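Local coordinates for protein collagen alpha-1(XX) chain (Homo sapiens, PDB 5KF4) that is a collagen chain of the extracellular matrix, one of whose fibronectin type III domains probably serves as a structural and protein-binding module, at residues R36-V44 with E55-T65; L70-V80 with L92-P100. All blocks are in the same frame, centred on the assembly; numbering follows the deposited sequence.

Contact 1: R36-V44 with E55-T65; sequences RHPLKYLIV and EVVVEGPAAST
Ile43 sends CD1 toward the neighbouring strand, where it meets Val58 CG2 at 3.6 Å and, tip to tip, the methyl CG2 of Thr65 at 3.5 Å. With CG1 beside the backbone N (chi1 -62°) and CD1 roughly anti beyond it (chi2 151°), the isoleucine spans from strand 55-59 to strand 64-65, which belongs to the facing sheet of this fibronectin type III sandwich. Tyr41, on the same inner face, lays its CB against Val58 CG2, and its ring edge receives the carbonyls of Glu59 and Gly60, with CE2 3.3 Å from Gly60 O. Pro38 CG sits over the rim of one face of this ring, and Trp31 meets the ring edge-to-face. On the outer face Leu42 CD1 touches Val57 CG2, while Val44 and Glu55 run side by side with CG2 of the valine against the glutamate CG. Lys40, its chain bent at chi2 (-69°), passes its CB by Val57 CG1 at 3.6 Å and carries NZ to Glu59 CG; the carboxylate lies farther off, OE1 4.7 Å from NZ. Cut back to alanine, this position would probably leave Glu59 without a nearby positive charge and strip the aliphatic cover from Val58 O. Antiparallel backbone bonds join Tyr41 with Val58 and Ile43 with Val56, the latter from Ile43 N to Val56 O at 2.9 Å. Beyond them the type I turn from Glu59 to Ala62 brings Gly60 CA to Pro38 O at 3.0 Å, where a side chain would clash. Hydrocarbon thus packs on both faces, with charges only at the margin and the Lys40-Glu59 attraction probably modest.

Contact 2: L70-V80 with L92-P100; sequences LASRTEYLVSV and LRGLVTTAP
Thr98 lays its methyl CG2 obliquely against the Tyr76 ring, 4.1 Å from CE2, and the same methyl touches Leu70 CD1. The site lies at the end of an antiparallel hairpin, strands 75-80 and 92-97, in the four-stranded sheet of the fibronectin type III beta sandwich. Leu70 CD2 lies over the rim of one face of the tyrosine ring, and Ala71 N donates to Tyr76 OH at 2.9 Å, so the ring is held on that side and at its hydroxyl; a tyrosine fixed this way by the preceding loop is the tyrosine corner of Greek-key proteins. Along the strands, paired backbone bonds link Tyr76 with Val96, Val78 with Gly94 and Val80 with Leu92. Inward, Val78 CG2 meets Val96 CG1 at 4.1 Å, and Leu29, Leu17 and Trp31 of the facing sheet help close the core over Val78, Val80 and Leu92. On the outer face Leu77 CD1 meets Leu95 CD2 at 3.7 Å. Glu75, extended with CG anti to the backbone N (chi1 -177°), runs past Leu95 and brings OE2 to its CD1, while OE1 is hydrogen-bonded to Ser48 OG. Past the strands, Arg73 CG packs on Pro100 CA at 3.6 Å, and its guanidinium edge faces the terminal carboxylate, too far for a salt bridge. Thr98 continues the pairing through its N, bonded to Thr74 O. Its OG1, set between backbone N and carbonyl carbon (chi1 57°), donates in the carbonyl plane to a lone pair of Ala71 O at 2.7 Å and accepts Thr74 N at 3.2 Å.

Contact 1 and contact 2 are the two hairpins of one antiparallel sheet, ordered 54-59, 40-47, 75-84, 87-97, with the strands of 36-44 and 70-80 as its inner neighbours. They follow in series along the chain, strand 64-67 of the facing sheet leading from the first to the second, and their centres lie about 18 Å apart on opposite sides of the chain's centre. The seam between them is direct: Val44 O lies 2.7 Å from Ser79 N, a probable hydrogen bond, and Tyr41 CD1 packs 4.0 Å from Val80 CG1. Together their hairpins make one sheet of the sandwich, while residues 64-65 of contact 1 already lie in the other.

Contact 1: R36-V44 with E55-T65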
ATOM      1  N   ARG A  36       7.376  16.715   2.174  1.00 76.78           N
ATOM      2  CA  ARG A  36       7.654  16.343   3.552  1.00 62.99           C
ATOM      3  C   ARG A  36       7.582  14.834   3.697  1.00 54.86           C
ATOM      4  O   ARG A  36       6.511  14.233   3.609  1.00 48.05           O
ATOM      5  CB  ARG A  36       6.651  17.008   4.499  1.00 53.68           C
ATOM      6  CG  ARG A  36       7.102  17.168   5.939  1.00 44.38           C
ATOM      7  CD  ARG A  36       6.008  17.854   6.741  1.00 38.66           C
ATOM      8  NE  ARG A  36       5.908  17.348   8.107  1.00 50.64           N
ATOM      9  CZ  ARG A  36       4.811  17.441   8.853  1.00 57.90           C
ATOM     10  NH1 ARG A  36       3.721  18.011   8.357  1.00 63.34           N
ATOM     11  NH2 ARG A  36       4.799  16.960  10.089  1.00 59.09           N
ATOM     12  N   HIS A  37       8.737  14.216   3.908  1.00 48.49           N
ATOM     13  CA  HIS A  37       8.793  12.769   4.005  1.00 37.33           C
ATOM     14  C   HIS A  37       8.304  12.335   5.383  1.00 45.92           C
ATOM     15  O   HIS A  37       8.651  12.950   6.392  1.00 51.08           O
ATOM     16  CB  HIS A  37      10.212  12.280   3.731  1.00 35.05           C
ATOM     17  CG  HIS A  37      10.610  12.389   2.291  1.00 47.24           C
ATOM     18  ND1 HIS A  37       9.830  13.032   1.356  1.00 46.65           N
ATOM     19  CD2 HIS A  37      11.703  11.941   1.629  1.00 47.46           C
ATOM     20  CE1 HIS A  37      10.426  12.978   0.176  1.00 45.49           C
ATOM     21  NE2 HIS A  37      11.562  12.321   0.316  1.00 46.36           N
ATOM     22  N   PRO A  38       7.502  11.263   5.432  1.00 43.85           N
ATOM     23  CA  PRO A  38       6.959  10.829   6.720  1.00 26.71           C
ATOM     24  C   PRO A  38       7.970  10.071   7.558  1.00 40.66           C
ATOM     25  O   PRO A  38       9.128   9.944   7.165  1.00 45.24           O
ATOM     26  CB  PRO A  38       5.794   9.930   6.310  1.00 16.62           C
ATOM     27  CG  PRO A  38       6.235   9.342   5.019  1.00 22.29           C
ATOM     28  CD  PRO A  38       6.980  10.454   4.314  1.00 32.35           C
ATOM     29  N   LEU A  39       7.554   9.643   8.743  1.00 39.40           N
ATOM     30  CA  LEU A  39       8.396   8.781   9.546  1.00 41.22           C
ATOM     31  C   LEU A  39       8.278   7.394   8.938  1.00 51.91           C
ATOM     32  O   LEU A  39       9.270   6.680   8.805  1.00 64.41           O
ATOM     33  CB  LEU A  39       7.997   8.797  11.023  1.00 50.23           C
ATOM     34  CG  LEU A  39       8.564   9.965  11.838  1.00 57.02           C
ATOM     35  CD1 LEU A  39       7.850  11.275  11.521  1.00 64.39           C
ATOM     36  CD2 LEU A  39       8.522   9.674  13.330  1.00 50.84           C
ATOM     37  N   LYS A  40       7.056   7.034   8.544  1.00 45.20           N
ATOM     38  CA  LYS A  40       6.763   5.702   8.013  1.00 33.99           C
ATOM     39  C   LYS A  40       5.630   5.689   6.970  1.00 30.30           C
ATOM     40  O   LYS A  40       4.903   6.670   6.807  1.00 29.40           O
ATOM     41  CB  LYS A  40       6.391   4.741   9.155  1.00 28.66           C
ATOM     42  CG  LYS A  40       7.456   4.520  10.224  1.00 23.88           C
ATOM     43  CD  LYS A  40       8.642   3.742   9.661  1.00 38.42           C
ATOM     44  CE  LYS A  40       9.810   3.715  10.636  1.00 54.29           C
ATOM     45  NZ  LYS A  40      10.932   2.878  10.127  1.00 60.93           N
ATOM     46  N   TYR A  41       5.496   4.556   6.275  1.00 27.02           N
ATOM     47  CA  TYR A  41       4.343   4.257   5.417  1.00 33.45           C
ATOM     48  C   TYR A  41       3.695   2.926   5.799  1.00 29.11           C
ATOM     49  O   TYR A  41       4.394   1.937   6.007  1.00 31.69           O
ATOM     50  CB  TYR A  41       4.734   4.197   3.933  1.00 36.60           C
ATOM     51  CG  TYR A  41       4.941   5.525   3.245  1.00 28.54           C
ATOM     52  CD1 TYR A  41       3.855   6.316   2.890  1.00 17.91           C
ATOM     53  CD2 TYR A  41       6.213   5.970   2.910  1.00 18.84           C
ATOM     54  CE1 TYR A  41       4.027   7.523   2.249  1.00  9.02           C
ATOM     55  CE2 TYR A  41       6.396   7.182   2.264  1.00 23.84           C
ATOM     56  CZ  TYR A  41       5.299   7.954   1.937  1.00 27.62           C
ATOM     57  OH  TYR A  41       5.473   9.160   1.295  1.00 44.28           O
ATOM     58  N   LEU A  42       2.365   2.890   5.868  1.00 15.25           N
ATOM     59  CA  LEU A  42       1.651   1.626   6.056  1.00 12.15           C
ATOM     60  C   LEU A  42       1.112   1.087   4.733  1.00 14.83           C
ATOM     61  O   LEU A  42       0.321   1.747   4.058  1.00 14.41           O
ATOM     62  CB  LEU A  42       0.495   1.782   7.046  1.00 11.25           C
ATOM     63  CG  LEU A  42      -0.433   0.560   7.124  1.00 17.47           C
ATOM     64  CD1 LEU A  42       0.284  -0.661   7.697  1.00 16.69           C
ATOM     65  CD2 LEU A  42      -1.714   0.852   7.885  1.00 17.94           C
ATOM     66  N   ILE A  43       1.515  -0.134   4.394  1.00 17.54           N
ATOM     67  CA  ILE A  43       1.066  -0.808   3.177  1.00 24.86           C
ATOM     68  C   ILE A  43       0.162  -2.005   3.489  1.00 27.15           C
ATOM     69  O   ILE A  43       0.527  -2.883   4.273  1.00 22.16           O
ATOM     70  CB  ILE A  43       2.266  -1.281   2.336  1.00 22.42           C
ATOM     71  CG1 ILE A  43       3.096  -0.077   1.888  1.00 31.86           C
ATOM     72  CG2 ILE A  43       1.799  -2.077   1.134  1.00 15.30           C
ATOM     73  CD1 ILE A  43       4.553  -0.381   1.697  1.00 27.46           C
ATOM     74  N   VAL A  44      -1.016  -2.030   2.868  1.00 23.87           N
ATOM     75  CA  VAL A  44      -2.027  -3.053   3.134  1.00 17.34           C
ATOM     76  C   VAL A  44      -2.469  -3.754   1.851  1.00 21.98           C
ATOM     77  O   VAL A  44      -2.839  -3.093   0.883  1.00 23.63           O
ATOM     78  CB  VAL A  44      -3.280  -2.439   3.800  1.00 11.63           C
ATOM     79  CG1 VAL A  44      -4.284  -3.523   4.165  1.00 17.65           C
ATOM     80  CG2 VAL A  44      -2.896  -1.611   5.019  1.00 11.68           C
ATOM     81  N   GLU A  55      -0.095  -6.727   6.048  1.00 20.24           N
ATOM     82  CA  GLU A  55       0.474  -5.396   6.170  1.00 10.30           C
ATOM     83  C   GLU A  55       1.985  -5.402   6.373  1.00 19.41           C
ATOM     84  O   GLU A  55       2.588  -6.387   6.820  1.00 20.91           O
ATOM     85  CB  GLU A  55      -0.181  -4.630   7.326  1.00 20.32           C
ATOM     86  CG  GLU A  55      -1.635  -4.262   7.106  1.00 23.35           C
ATOM     87  CD  GLU A  55      -2.277  -3.673   8.347  1.00 17.66           C
ATOM     88  OE1 GLU A  55      -1.531  -3.292   9.280  1.00 20.68           O
ATOM     89  OE2 GLU A  55      -3.521  -3.563   8.382  1.00 10.05           O
ATOM     90  N   VAL A  56       2.583  -4.269   6.035  1.00 18.70           N
ATOM     91  CA  VAL A  56       3.982  -4.020   6.318  1.00 25.89           C
ATOM     92  C   VAL A  56       4.131  -2.516   6.453  1.00 26.80           C
ATOM     93  O   VAL A  56       3.481  -1.752   5.743  1.00 19.31           O
ATOM     94  CB  VAL A  56       4.916  -4.574   5.210  1.00 23.75           C
ATOM     95  CG1 VAL A  56       4.655  -3.883   3.881  1.00  9.66           C
ATOM     96  CG2 VAL A  56       6.380  -4.422   5.601  1.00 18.96           C
ATOM     97  N   VAL A  57       4.938  -2.079   7.406  1.00 30.21           N
ATOM     98  CA  VAL A  57       5.186  -0.657   7.521  1.00 28.38           C
ATOM     99  C   VAL A  57       6.603  -0.374   7.033  1.00 33.61           C
ATOM    100  O   VAL A  57       7.545  -1.077   7.403  1.00 34.46           O
ATOM    101  CB  VAL A  57       4.978  -0.168   8.968  1.00 28.64           C
ATOM    102  CG1 VAL A  57       5.518   1.242   9.151  1.00 28.74           C
ATOM    103  CG2 VAL A  57       3.505  -0.213   9.322  1.00 19.11           C
ATOM    104  N   VAL A  58       6.751   0.644   6.189  1.00 36.41           N
ATOM    105  CA  VAL A  58       8.062   0.997   5.655  1.00 40.42           C
ATOM    106  C   VAL A  58       8.384   2.445   6.004  1.00 46.50           C
ATOM    107  O   VAL A  58       7.519   3.176   6.482  1.00 32.92           O
ATOM    108  CB  VAL A  58       8.134   0.796   4.132  1.00 38.44           C
ATOM    109  CG1 VAL A  58       7.999  -0.681   3.790  1.00 33.98           C
ATOM    110  CG2 VAL A  58       7.062   1.613   3.433  1.00 38.96           C
ATOM    111  N   GLU A  59       9.599   2.879   5.694  1.00 50.65           N
ATOM    112  CA  GLU A  59      10.070   4.183   6.150  1.00 48.10           C
ATOM    113  C   GLU A  59       9.580   5.341   5.293  1.00 48.92           C
ATOM    114  O   GLU A  59       9.111   5.159   4.171  1.00 62.09           O
ATOM    115  CB  GLU A  59      11.596   4.221   6.189  1.00 44.02           C
ATOM    116  CG  GLU A  59      12.223   3.126   7.015  1.00 54.27           C
ATOM    117  CD  GLU A  59      12.470   1.880   6.192  1.00 69.88           C
ATOM    118  OE1 GLU A  59      11.482   1.219   5.805  1.00 72.96           O
ATOM    119  OE2 GLU A  59      13.651   1.575   5.915  1.00 72.74           O
ATOM    120  N   GLY A  60       9.659   6.534   5.865  1.00 38.86           N
ATOM    121  CA  GLY A  60       9.272   7.753   5.183  1.00 42.54           C
ATOM    122  C   GLY A  60       9.959   8.088   3.867  1.00 52.49           C
ATOM    123  O   GLY A  60       9.295   8.512   2.924  1.00 50.66           O
ATOM    124  N   PRO A  61      11.294   7.920   3.786  1.00 53.93           N
ATOM    125  CA  PRO A  61      11.898   8.275   2.501  1.00 57.57           C
ATOM    126  C   PRO A  61      11.824   7.142   1.490  1.00 57.51           C
ATOM    127  O   PRO A  61      12.484   7.205   0.453  1.00 59.01           O
ATOM    128  CB  PRO A  61      13.349   8.581   2.874  1.00 54.50           C
ATOM    129  CG  PRO A  61      13.607   7.794   4.127  1.00 55.60           C
ATOM    130  CD  PRO A  61      12.294   7.363   4.715  1.00 55.51           C
ATOM    131  N   ALA A  62      11.031   6.121   1.787  1.00 58.06           N
ATOM    132  CA  ALA A  62      10.906   4.997   0.877  1.00 49.46           C
ATOM    133  C   ALA A  62      10.052   5.474  -0.282  1.00 66.06           C
ATOM    134  O   ALA A  62       9.068   6.188  -0.084  1.00 62.20           O
ATOM    135  CB  ALA A  62      10.291   3.787   1.560  1.00 45.74           C
ATOM    136  N   ALA A  63      10.413   5.066  -1.490  1.00 70.22           N
ATOM    137  CA  ALA A  63       9.667   5.478  -2.665  1.00 68.04           C
ATOM    138  C   ALA A  63       9.156   4.261  -3.405  1.00 61.20           C
ATOM    139  O   ALA A  63       8.493   4.364  -4.439  1.00 56.98           O
ATOM    140  CB  ALA A  63      10.549   6.325  -3.570  1.00 67.74           C
ATOM    141  N   SER A  64       9.456   3.101  -2.841  1.00 57.16           N
ATOM    142  CA  SER A  64       9.105   1.836  -3.451  1.00 51.01           C
ATOM    143  C   SER A  64       9.206   0.727  -2.418  1.00 55.79           C
ATOM    144  O   SER A  64      10.019   0.792  -1.497  1.00 61.94           O
ATOM    145  CB  SER A  64      10.009   1.536  -4.647  1.00 43.75           C
ATOM    146  OG  SER A  64       9.845   0.199  -5.092  1.00 41.80           O
ATOM    147  N   THR A  65       8.376  -0.291  -2.583  1.00 46.48           N
ATOM    148  CA  THR A  65       8.523  -1.520  -1.828  1.00 37.48           C
ATOM    149  C   THR A  65       7.891  -2.610  -2.670  1.00 28.22           C
ATOM    150  O   THR A  65       7.001  -2.344  -3.479  1.00 20.75           O
ATOM    151  CB  THR A  65       7.867  -1.430  -0.424  1.00 39.47           C
ATOM    152  OG1 THR A  65       8.825  -1.786   0.581  1.00 45.63           O
ATOM    153  CG2 THR A  65       6.660  -2.350  -0.312  1.00 36.98           C
TER
HETATM  154  O   HOH W   1      13.445  10.336  -0.729  1.00 37.84           O

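Contact 2: L70-V80 with L92-P100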
ATOM      1  N   LEU A  70       2.550 -13.701  -2.786  1.00  8.19           N
ATOM      2  CA  LEU A  70       1.146 -13.540  -3.141  1.00  7.94           C
ATOM      3  C   LEU A  70       0.623 -14.787  -3.849  1.00 23.01           C
ATOM      4  O   LEU A  70       1.376 -15.496  -4.513  1.00 18.37           O
ATOM      5  CB  LEU A  70       0.955 -12.314  -4.035  1.00  8.82           C
ATOM      6  CG  LEU A  70       1.334 -10.970  -3.411  1.00 23.37           C
ATOM      7  CD1 LEU A  70       1.270  -9.857  -4.447  1.00  7.50           C
ATOM      8  CD2 LEU A  70       0.449 -10.664  -2.217  1.00 16.04           C
ATOM      9  N   ALA A  71      -0.664 -15.069  -3.681  1.00 21.22           N
ATOM     10  CA  ALA A  71      -1.293 -16.173  -4.393  1.00 14.60           C
ATOM     11  C   ALA A  71      -1.527 -15.809  -5.852  1.00 25.22           C
ATOM     12  O   ALA A  71      -1.861 -14.668  -6.170  1.00 33.45           O
ATOM     13  CB  ALA A  71      -2.603 -16.559  -3.730  1.00  8.32           C
ATOM     14  N   SER A  72      -1.362 -16.791  -6.729  1.00 16.23           N
ATOM     15  CA  SER A  72      -1.518 -16.590  -8.167  1.00 20.50           C
ATOM     16  C   SER A  72      -2.984 -16.451  -8.568  1.00 21.08           C
ATOM     17  O   SER A  72      -3.876 -16.847  -7.819  1.00 16.78           O
ATOM     18  CB  SER A  72      -0.877 -17.748  -8.935  1.00 25.52           C
ATOM     19  OG  SER A  72      -1.668 -18.919  -8.831  1.00 31.02           O
ATOM     20  N   ARG A  73      -3.218 -15.864  -9.740  1.00 25.54           N
ATOM     21  CA  ARG A  73      -4.564 -15.696 -10.290  1.00 27.49           C
ATOM     22  C   ARG A  73      -5.497 -15.014  -9.303  1.00 28.60           C
ATOM     23  O   ARG A  73      -6.676 -15.354  -9.222  1.00 46.34           O
ATOM     24  CB  ARG A  73      -5.164 -17.045 -10.701  1.00 35.78           C
ATOM     25  CG  ARG A  73      -4.201 -18.001 -11.379  1.00 36.61           C
ATOM     26  CD  ARG A  73      -4.920 -19.257 -11.858  1.00 35.74           C
ATOM     27  NE  ARG A  73      -5.401 -20.077 -10.750  1.00 36.32           N
ATOM     28  CZ  ARG A  73      -4.655 -20.953 -10.080  1.00 33.86           C
ATOM     29  NH1 ARG A  73      -3.384 -21.134 -10.408  1.00 22.53           N
ATOM     30  NH2 ARG A  73      -5.185 -21.652  -9.082  1.00 32.58           N
ATOM     31  N   THR A  74      -4.970 -14.054  -8.552  1.00 15.54           N
ATOM     32  CA  THR A  74      -5.721 -13.471  -7.450  1.00 10.68           C
ATOM     33  C   THR A  74      -5.764 -11.952  -7.534  1.00  9.72           C
ATOM     34  O   THR A  74      -4.763 -11.308  -7.832  1.00 18.47           O
ATOM     35  CB  THR A  74      -5.118 -13.884  -6.090  1.00 14.92           C
ATOM     36  OG1 THR A  74      -4.946 -15.307  -6.054  1.00 16.05           O
ATOM     37  CG2 THR A  74      -6.024 -13.451  -4.945  1.00  7.54           C
ATOM     38  N   GLU A  75      -6.936 -11.387  -7.264  1.00 16.96           N
ATOM     39  CA  GLU A  75      -7.102  -9.943  -7.237  1.00 16.63           C
ATOM     40  C   GLU A  75      -6.832  -9.410  -5.838  1.00 19.49           C
ATOM     41  O   GLU A  75      -7.383  -9.903  -4.852  1.00 17.34           O
ATOM     42  CB  GLU A  75      -8.509  -9.548  -7.682  1.00 26.77           C
ATOM     43  CG  GLU A  75      -8.729  -8.048  -7.748  1.00 37.19           C
ATOM     44  CD  GLU A  75     -10.037  -7.673  -8.413  1.00 39.87           C
ATOM     45  OE1 GLU A  75     -11.044  -8.374  -8.186  1.00 40.90           O
ATOM     46  OE2 GLU A  75     -10.060  -6.672  -9.156  1.00 44.29           O
ATOM     47  N   TYR A  76      -5.964  -8.408  -5.758  1.00 26.51           N
ATOM     48  CA  TYR A  76      -5.649  -7.775  -4.487  1.00 21.71           C
ATOM     49  C   TYR A  76      -6.023  -6.300  -4.440  1.00 26.92           C
ATOM     50  O   TYR A  76      -5.832  -5.572  -5.410  1.00 28.78           O
ATOM     51  CB  TYR A  76      -4.157  -7.925  -4.170  1.00 17.98           C
ATOM     52  CG  TYR A  76      -3.743  -9.321  -3.762  1.00 18.90           C
ATOM     53  CD1 TYR A  76      -3.851  -9.734  -2.442  1.00 12.63           C
ATOM     54  CD2 TYR A  76      -3.242 -10.222  -4.689  1.00 14.16           C
ATOM     55  CE1 TYR A  76      -3.474 -10.999  -2.057  1.00  7.53           C
ATOM     56  CE2 TYR A  76      -2.863 -11.494  -4.309  1.00  8.85           C
ATOM     57  CZ  TYR A  76      -2.982 -11.875  -2.993  1.00 16.30           C
ATOM     58  OH  TYR A  76      -2.608 -13.140  -2.604  1.00 29.63           O
ATOM     59  N   LEU A  77      -6.574  -5.873  -3.306  1.00 25.79           N
ATOM     60  CA  LEU A  77      -6.705  -4.455  -3.008  1.00 18.86           C
ATOM     61  C   LEU A  77      -5.438  -4.018  -2.300  1.00 19.28           C
ATOM     62  O   LEU A  77      -5.098  -4.553  -1.249  1.00 26.13           O
ATOM     63  CB  LEU A  77      -7.929  -4.165  -2.139  1.00 32.01           C
ATOM     64  CG  LEU A  77      -8.237  -2.674  -1.959  1.00 34.24           C
ATOM     65  CD1 LEU A  77      -8.505  -2.004  -3.304  1.00 34.26           C
ATOM     66  CD2 LEU A  77      -9.403  -2.462  -1.002  1.00 26.53           C
ATOM     67  N   VAL A  78      -4.746  -3.038  -2.862  1.00 22.05           N
ATOM     68  CA  VAL A  78      -3.453  -2.634  -2.329  1.00 27.24           C
ATOM     69  C   VAL A  78      -3.486  -1.180  -1.876  1.00 32.63           C
ATOM     70  O   VAL A  78      -3.843  -0.303  -2.649  1.00 39.95           O
ATOM     71  CB  VAL A  78      -2.344  -2.818  -3.374  1.00 19.34           C
ATOM     72  CG1 VAL A  78      -1.018  -2.396  -2.797  1.00 20.92           C
ATOM     73  CG2 VAL A  78      -2.286  -4.267  -3.829  1.00  7.08           C
ATOM     74  N   SER A  79      -3.121  -0.927  -0.623  1.00 28.45           N
ATOM     75  CA  SER A  79      -3.219   0.417  -0.061  1.00 22.31           C
ATOM     76  C   SER A  79      -1.888   0.938   0.482  1.00 23.43           C
ATOM     77  O   SER A  79      -1.074   0.176   1.007  1.00 16.33           O
ATOM     78  CB  SER A  79      -4.277   0.447   1.041  1.00 16.03           C
ATOM     79  OG  SER A  79      -5.548   0.077   0.535  1.00 18.50           O
ATOM     80  N   VAL A  80      -1.683   2.248   0.353  1.00 21.00           N
ATOM     81  CA  VAL A  80      -0.497   2.912   0.888  1.00 25.17           C
ATOM     82  C   VAL A  80      -0.884   4.027   1.854  1.00 36.93           C
ATOM     83  O   VAL A  80      -1.448   5.035   1.444  1.00 42.56           O
ATOM     84  CB  VAL A  80       0.367   3.511  -0.231  1.00 27.78           C
ATOM     85  CG1 VAL A  80       1.593   4.200   0.352  1.00 27.75           C
ATOM     86  CG2 VAL A  80       0.772   2.438  -1.215  1.00 18.68           C
ATOM     87  N   LEU A  92      -3.228   5.938  -1.104  1.00 32.61           N
ATOM     88  CA  LEU A  92      -3.492   5.511  -2.467  1.00 23.94           C
ATOM     89  C   LEU A  92      -3.931   4.061  -2.473  1.00 28.61           C
ATOM     90  O   LEU A  92      -3.522   3.277  -1.617  1.00 34.88           O
ATOM     91  CB  LEU A  92      -2.232   5.663  -3.327  1.00 19.02           C
ATOM     92  CG  LEU A  92      -1.488   7.000  -3.301  1.00 19.26           C
ATOM     93  CD1 LEU A  92      -0.172   6.902  -4.055  1.00 17.26           C
ATOM     94  CD2 LEU A  92      -2.358   8.085  -3.915  1.00  9.19           C
ATOM     95  N   ARG A  93      -4.745   3.693  -3.450  1.00 31.49           N
ATOM     96  CA  ARG A  93      -5.095   2.293  -3.604  1.00 29.98           C
ATOM     97  C   ARG A  93      -5.490   1.915  -5.024  1.00 23.98           C
ATOM     98  O   ARG A  93      -5.827   2.769  -5.842  1.00 22.19           O
ATOM     99  CB  ARG A  93      -6.210   1.906  -2.620  1.00 21.88           C
ATOM    100  CG  ARG A  93      -7.534   2.599  -2.826  1.00 17.54           C
ATOM    101  CD  ARG A  93      -8.557   2.009  -1.869  1.00 25.30           C
ATOM    102  NE  ARG A  93      -9.495   2.992  -1.340  1.00 33.93           N
ATOM    103  CZ  ARG A  93     -10.402   2.718  -0.408  1.00 42.89           C
ATOM    104  NH1 ARG A  93     -10.499   1.488   0.085  1.00 39.94           N
ATOM    105  NH2 ARG A  93     -11.220   3.669   0.025  1.00 48.97           N
ATOM    106  N   GLY A  94      -5.401   0.622  -5.310  1.00 22.46           N
ATOM    107  CA  GLY A  94      -5.752   0.092  -6.614  1.00 18.09           C
ATOM    108  C   GLY A  94      -5.885  -1.419  -6.607  1.00 29.14           C
ATOM    109  O   GLY A  94      -5.445  -2.091  -5.673  1.00 22.63           O
ATOM    110  N   LEU A  95      -6.498  -1.954  -7.657  1.00 32.53           N
ATOM    111  CA  LEU A  95      -6.675  -3.392  -7.792  1.00 22.46           C
ATOM    112  C   LEU A  95      -5.684  -3.948  -8.799  1.00 20.42           C
ATOM    113  O   LEU A  95      -5.521  -3.400  -9.890  1.00 20.19           O
ATOM    114  CB  LEU A  95      -8.101  -3.728  -8.230  1.00 22.97           C
ATOM    115  CG  LEU A  95      -9.249  -3.399  -7.277  1.00 23.06           C
ATOM    116  CD1 LEU A  95     -10.570  -3.511  -8.018  1.00 20.24           C
ATOM    117  CD2 LEU A  95      -9.234  -4.328  -6.070  1.00 21.64           C
ATOM    118  N   VAL A  96      -5.031  -5.044  -8.436  1.00 20.96           N
ATOM    119  CA  VAL A  96      -4.169  -5.753  -9.370  1.00 15.94           C
ATOM    120  C   VAL A  96      -4.351  -7.263  -9.229  1.00 21.15           C
ATOM    121  O   VAL A  96      -4.428  -7.789  -8.121  1.00 12.98           O
ATOM    122  CB  VAL A  96      -2.682  -5.373  -9.164  1.00 13.03           C
ATOM    123  CG1 VAL A  96      -2.247  -5.623  -7.727  1.00 15.68           C
ATOM    124  CG2 VAL A  96      -1.792  -6.125 -10.142  1.00 18.56           C
ATOM    125  N   THR A  97      -4.453  -7.950 -10.360  1.00 22.10           N
ATOM    126  CA  THR A  97      -4.580  -9.401 -10.362  1.00 10.54           C
ATOM    127  C   THR A  97      -3.236 -10.006 -10.748  1.00 14.37           C
ATOM    128  O   THR A  97      -2.675  -9.663 -11.788  1.00 15.12           O
ATOM    129  CB  THR A  97      -5.681  -9.893 -11.330  1.00  5.78           C
ATOM    130  OG1 THR A  97      -6.957  -9.417 -10.888  1.00 16.46           O
ATOM    131  CG2 THR A  97      -5.724 -11.410 -11.366  1.00  5.84           C
ATOM    132  N   THR A  98      -2.715 -10.890  -9.901  1.00 12.33           N
ATOM    133  CA  THR A  98      -1.422 -11.517 -10.162  1.00  8.87           C
ATOM    134  C   THR A  98      -1.497 -12.451 -11.372  1.00 13.77           C
ATOM    135  O   THR A  98      -2.563 -12.966 -11.710  1.00 16.13           O
ATOM    136  CB  THR A  98      -0.900 -12.312  -8.929  1.00 15.03           C
ATOM    137  OG1 THR A  98      -1.866 -13.293  -8.532  1.00 16.85           O
ATOM    138  CG2 THR A  98      -0.636 -11.385  -7.758  1.00  6.82           C
ATOM    139  N   ALA A  99      -0.360 -12.629 -12.036  1.00 12.83           N
ATOM    140  CA  ALA A  99      -0.252 -13.528 -13.178  1.00 14.08           C
ATOM    141  C   ALA A  99      -0.632 -14.962 -12.792  1.00 16.59           C
ATOM    142  O   ALA A  99      -0.540 -15.335 -11.622  1.00 21.00           O
ATOM    143  CB  ALA A  99       1.163 -13.479 -13.744  1.00 24.73           C
ATOM    144  N   PRO A 100      -1.071 -15.771 -13.774  1.00 21.15           N
ATOM    145  CA  PRO A 100      -1.454 -17.165 -13.503  1.00 15.32           C
ATOM    146  C   PRO A 100      -0.302 -18.027 -12.981  1.00 26.79           C
ATOM    147  O   PRO A 100       0.822 -17.915 -13.468  1.00 29.41           O
ATOM    148  CB  PRO A 100      -1.928 -17.666 -14.871  1.00  9.85           C
ATOM    149  CG  PRO A 100      -2.366 -16.433 -15.585  1.00  8.96           C
ATOM    150  CD  PRO A 100      -1.392 -15.381 -15.158  1.00 10.48           C
ATOM    151  OXT PRO A 100      -0.484 -18.841 -12.074  1.00 30.00           O
TER